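Local coordinates for protein propionate kinase (Francisella tularensis subsp. tularensis, PDB 3KHY) that probably interconverts acetate and acetyl phosphate, or propionate and its acyl phosphate, using ATP and a magnesium or manganese ion as cofactor, at residues A[269-279]-A[288-296]. Numbering follows the deposited sequence.
Sequences ICGHNDMREVS and LAKLAIEIF
M275, a selenomethionine, lays its terminal methyl on the F296 ring: CE lies 3.5 Å from the ring centroid and 6° off the normal, a CH-pi contact that is also a Met-aromatic pair, with SE farther out above the same face. In this protein of the acetate kinase family and the actin-like ATPase clan, the C-terminal end of helix 265-270 and the N-terminal part of helix 275-283 pack on helix 287-307, illustrating how a helix start where D274, M275 and R276 probably contribute to the ATP site is backed by apolar side chains. The chain of M275 leaves with CG anti to the backbone N (chi1 -179°) and then bends at chi2 and chi3, so that it passes across I293, SE 4.0 Å from I293 CG1, and sets the methyl onto the ring. M275 also touches I323 and F296 touches L201, both predicted ATP-site residues.

Beside this pair, V278 and I293 point past one another from their two helices, V278 CG1 3.9 Å from I293 CG1. A289 and A292 offer only short methyls, so other groups come close to the backbone of helix 287-307. I269 CG2 rests on A292 CB at 3.7 Å, while its other branch meets I295 tip to tip; A157 of the second subunit packs on I269 as well. C270 SG also approaches the A292 methyl. G271 then ends the helix with positive phi, and D274 caps the next one: D274 OD1 accepts R276 N at 2.9 Å from above the carboxylate plane. Where Y160 of the second subunit packs on L288, C270 CB sits 3.5 Å from L288 O, while L288 CD1 and CD2 both lie against I269 O.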
loop_
_atom_site.group_PDB
_atom_site.type_symbol
_atom_site.label_atom_id
_atom_site.label_comp_id
_atom_site.label_asym_id
_atom_site.label_seq_id
_atom_site.Cartn_x
_atom_site.Cartn_y
_atom_site.Cartn_z
ATOM N N ILE A 269 -14.738 -10.439 -3.043
ATOM C CA ILE A 269 -14.249 -11.174 -4.213
ATOM C C ILE A 269 -15.142 -12.348 -4.610
ATOM O O ILE A 269 -15.490 -12.498 -5.783
ATOM C CB ILE A 269 -12.817 -11.705 -4.002
ATOM C CG1 ILE A 269 -11.846 -10.561 -3.686
ATOM C CG2 ILE A 269 -12.331 -12.487 -5.232
ATOM C CD1 ILE A 269 -10.521 -11.077 -3.079
ATOM N N CYS A 270 -15.518 -13.183 -3.647
ATOM C CA CYS A 270 -16.171 -14.437 -3.999
ATOM C C CYS A 270 -17.504 -14.722 -3.306
ATOM O O CYS A 270 -18.125 -15.754 -3.573
ATOM C CB CYS A 270 -15.215 -15.611 -3.778
ATOM S SG CYS A 270 -14.973 -16.069 -2.044
ATOM N N GLY A 271 -17.940 -13.843 -2.409
ATOM C CA GLY A 271 -19.235 -14.033 -1.762
ATOM C C GLY A 271 -19.195 -14.732 -0.403
ATOM O O GLY A 271 -20.229 -14.995 0.203
ATOM N N HIS A 272 -17.999 -15.024 0.088
ATOM C CA HIS A 272 -17.859 -15.694 1.377
ATOM C C HIS A 272 -16.711 -15.116 2.197
ATOM O O HIS A 272 -15.591 -15.006 1.703
ATOM C CB HIS A 272 -17.659 -17.186 1.151
ATOM C CG HIS A 272 -18.829 -17.849 0.490
ATOM N ND1 HIS A 272 -18.986 -17.891 -0.879
ATOM C CD2 HIS A 272 -19.909 -18.472 1.013
ATOM C CE1 HIS A 272 -20.109 -18.520 -1.171
ATOM N NE2 HIS A 272 -20.686 -18.886 -0.041
ATOM N N ASN A 273 -16.988 -14.742 3.444
ATOM C CA ASN A 273 -15.964 -14.123 4.290
ATOM C C ASN A 273 -15.106 -15.137 5.043
ATOM O O ASN A 273 -13.975 -14.848 5.415
ATOM C CB ASN A 273 -16.596 -13.157 5.293
ATOM C CG ASN A 273 -17.455 -13.870 6.321
ATOM O OD1 ASN A 273 -18.485 -14.443 5.987
ATOM N ND2 ASN A 273 -17.019 -13.852 7.576
ATOM N N ASP A 274 -15.649 -16.326 5.264
ATOM C CA ASP A 274 -14.977 -17.348 6.073
ATOM C C ASP A 274 -14.005 -18.161 5.211
ATOM O O ASP A 274 -14.423 -18.848 4.287
ATOM C CB ASP A 274 -16.030 -18.261 6.718
ATOM C CG ASP A 274 -15.420 -19.371 7.566
ATOM O OD1 ASP A 274 -14.192 -19.591 7.518
ATOM O OD2 ASP A 274 -16.189 -20.039 8.279
HETATM N N MSE A 275 -12.710 -18.075 5.505
HETATM C CA MSE A 275 -11.696 -18.737 4.668
HETATM C C MSE A 275 -11.895 -20.244 4.529
HETATM O O MSE A 275 -11.564 -20.821 3.485
HETATM C CB MSE A 275 -10.275 -18.448 5.159
HETATM C CG MSE A 275 -9.185 -19.123 4.285
HETATM SE SE MSE A 275 -9.277 -18.683 2.368
HETATM C CE MSE A 275 -7.968 -17.199 2.338
ATOM N N ARG A 276 -12.418 -20.880 5.573
ATOM C CA ARG A 276 -12.722 -22.306 5.513
ATOM C C ARG A 276 -13.742 -22.609 4.416
ATOM O O ARG A 276 -13.588 -23.570 3.664
ATOM C CB ARG A 276 -13.250 -22.808 6.854
ATOM C CG ARG A 276 -12.298 -22.602 8.015
ATOM C CD ARG A 276 -12.869 -23.192 9.302
ATOM N NE ARG A 276 -11.878 -23.226 10.377
ATOM C CZ ARG A 276 -12.028 -23.903 11.513
ATOM N NH1 ARG A 276 -13.133 -24.608 11.725
ATOM N NH2 ARG A 276 -11.071 -23.878 12.435
ATOM N N GLU A 277 -14.785 -21.789 4.329
ATOM C CA GLU A 277 -15.800 -21.971 3.300
ATOM C C GLU A 277 -15.257 -21.618 1.927
ATOM O O GLU A 277 -15.572 -22.283 0.935
ATOM C CB GLU A 277 -17.040 -21.130 3.596
ATOM C CG GLU A 277 -17.718 -21.483 4.906
ATOM C CD GLU A 277 -19.078 -20.828 5.046
ATOM O OE1 GLU A 277 -19.476 -20.085 4.118
ATOM O OE2 GLU A 277 -19.750 -21.066 6.077
ATOM N N VAL A 278 -14.457 -20.555 1.856
ATOM C CA VAL A 278 -13.806 -20.223 0.593
ATOM C C VAL A 278 -12.995 -21.425 0.097
ATOM O O VAL A 278 -13.126 -21.839 -1.052
ATOM C CB VAL A 278 -12.906 -18.973 0.712
ATOM C CG1 VAL A 278 -12.197 -18.698 -0.616
ATOM C CG2 VAL A 278 -13.733 -17.767 1.137
ATOM N N SER A 279 -12.184 -22.008 0.977
ATOM C CA SER A 279 -11.318 -23.132 0.596
ATOM C C SER A 279 -12.147 -24.315 0.101
ATOM O O SER A 279 -11.805 -24.970 -0.890
ATOM C CB SER A 279 -10.444 -23.570 1.793
ATOM O OG SER A 279 -9.447 -22.583 2.052
ATOM N N LEU A 288 -14.134 -18.264 -8.699
ATOM C CA LEU A 288 -14.002 -17.011 -7.938
ATOM C C LEU A 288 -13.422 -17.255 -6.551
ATOM O O LEU A 288 -12.669 -16.420 -6.029
ATOM C CB LEU A 288 -15.335 -16.260 -7.824
ATOM C CG LEU A 288 -15.751 -15.328 -8.974
ATOM C CD1 LEU A 288 -17.095 -14.685 -8.665
ATOM C CD2 LEU A 288 -14.691 -14.246 -9.263
ATOM N N ALA A 289 -13.765 -18.389 -5.943
ATOM C CA ALA A 289 -13.158 -18.744 -4.661
ATOM C C ALA A 289 -11.668 -18.985 -4.866
ATOM O O ALA A 289 -10.834 -18.601 -4.026
ATOM C CB ALA A 289 -13.821 -19.994 -4.068
ATOM N N LYS A 290 -11.331 -19.642 -5.971
ATOM C CA LYS A 290 -9.932 -19.846 -6.320
ATOM C C LYS A 290 -9.217 -18.507 -6.504
ATOM O O LYS A 290 -8.098 -18.330 -6.023
ATOM C CB LYS A 290 -9.787 -20.713 -7.584
ATOM C CG LYS A 290 -10.188 -22.195 -7.410
ATOM C CD LYS A 290 -9.999 -22.994 -8.716
ATOM C CE LYS A 290 -10.542 -24.429 -8.606
ATOM N NZ LYS A 290 -9.782 -25.227 -7.611
ATOM N N LEU A 291 -9.868 -17.560 -7.182
ATOM C CA LEU A 291 -9.276 -16.232 -7.402
ATOM C C LEU A 291 -9.073 -15.491 -6.090
ATOM O O LEU A 291 -8.067 -14.802 -5.903
ATOM C CB LEU A 291 -10.155 -15.381 -8.331
ATOM C CG LEU A 291 -9.625 -13.970 -8.613
ATOM C CD1 LEU A 291 -8.237 -14.008 -9.293
ATOM C CD2 LEU A 291 -10.617 -13.151 -9.444
ATOM N N ALA A 292 -10.047 -15.608 -5.192
ATOM C CA ALA A 292 -9.954 -14.964 -3.885
ATOM C C ALA A 292 -8.728 -15.488 -3.136
ATOM O O ALA A 292 -8.008 -14.725 -2.489
ATOM C CB ALA A 292 -11.227 -15.217 -3.071
ATOM N N ILE A 293 -8.493 -16.793 -3.229
ATOM C CA ILE A 293 -7.332 -17.399 -2.577
ATOM C C ILE A 293 -6.020 -16.948 -3.224
ATOM O O ILE A 293 -5.042 -16.711 -2.520
ATOM C CB ILE A 293 -7.444 -18.944 -2.551
ATOM C CG1 ILE A 293 -8.503 -19.373 -1.525
ATOM C CG2 ILE A 293 -6.101 -19.595 -2.214
ATOM C CD1 ILE A 293 -8.844 -20.865 -1.580
ATOM N N GLU A 294 -6.002 -16.830 -4.554
ATOM C CA GLU A 294 -4.826 -16.322 -5.258
ATOM C C GLU A 294 -4.549 -14.876 -4.841
ATOM O O GLU A 294 -3.422 -14.530 -4.506
ATOM C CB GLU A 294 -4.995 -16.396 -6.782
ATOM C CG GLU A 294 -5.083 -17.826 -7.331
ATOM C CD GLU A 294 -3.874 -18.653 -6.939
ATOM O OE1 GLU A 294 -2.754 -18.324 -7.400
ATOM O OE2 GLU A 294 -4.040 -19.611 -6.155
ATOM N N ILE A 295 -5.574 -14.027 -4.863
ATOM C CA ILE A 295 -5.364 -12.621 -4.477
ATOM C C ILE A 295 -4.861 -12.538 -3.028
ATOM O O ILE A 295 -3.890 -11.852 -2.732
ATOM C CB ILE A 295 -6.642 -11.792 -4.679
ATOM C CG1 ILE A 295 -7.011 -11.764 -6.165
ATOM C CG2 ILE A 295 -6.447 -10.366 -4.178
ATOM C CD1 ILE A 295 -8.358 -11.110 -6.444
ATOM N N PHE A 296 -5.526 -13.246 -2.128
ATOM C CA PHE A 296 -5.143 -13.266 -0.711
ATOM C C PHE A 296 -3.701 -13.746 -0.539
ATOM O O PHE A 296 -2.882 -13.083 0.102
ATOM C CB PHE A 296 -6.134 -14.179 0.016
ATOM C CG PHE A 296 -5.865 -14.396 1.487
ATOM C CD1 PHE A 296 -4.917 -15.317 1.908
ATOM C CD2 PHE A 296 -6.658 -13.770 2.446
ATOM C CE1 PHE A 296 -4.702 -15.557 3.252
ATOM C CE2 PHE A 296 -6.455 -14.009 3.799
ATOM C CZ PHE A 296 -5.478 -14.908 4.205
#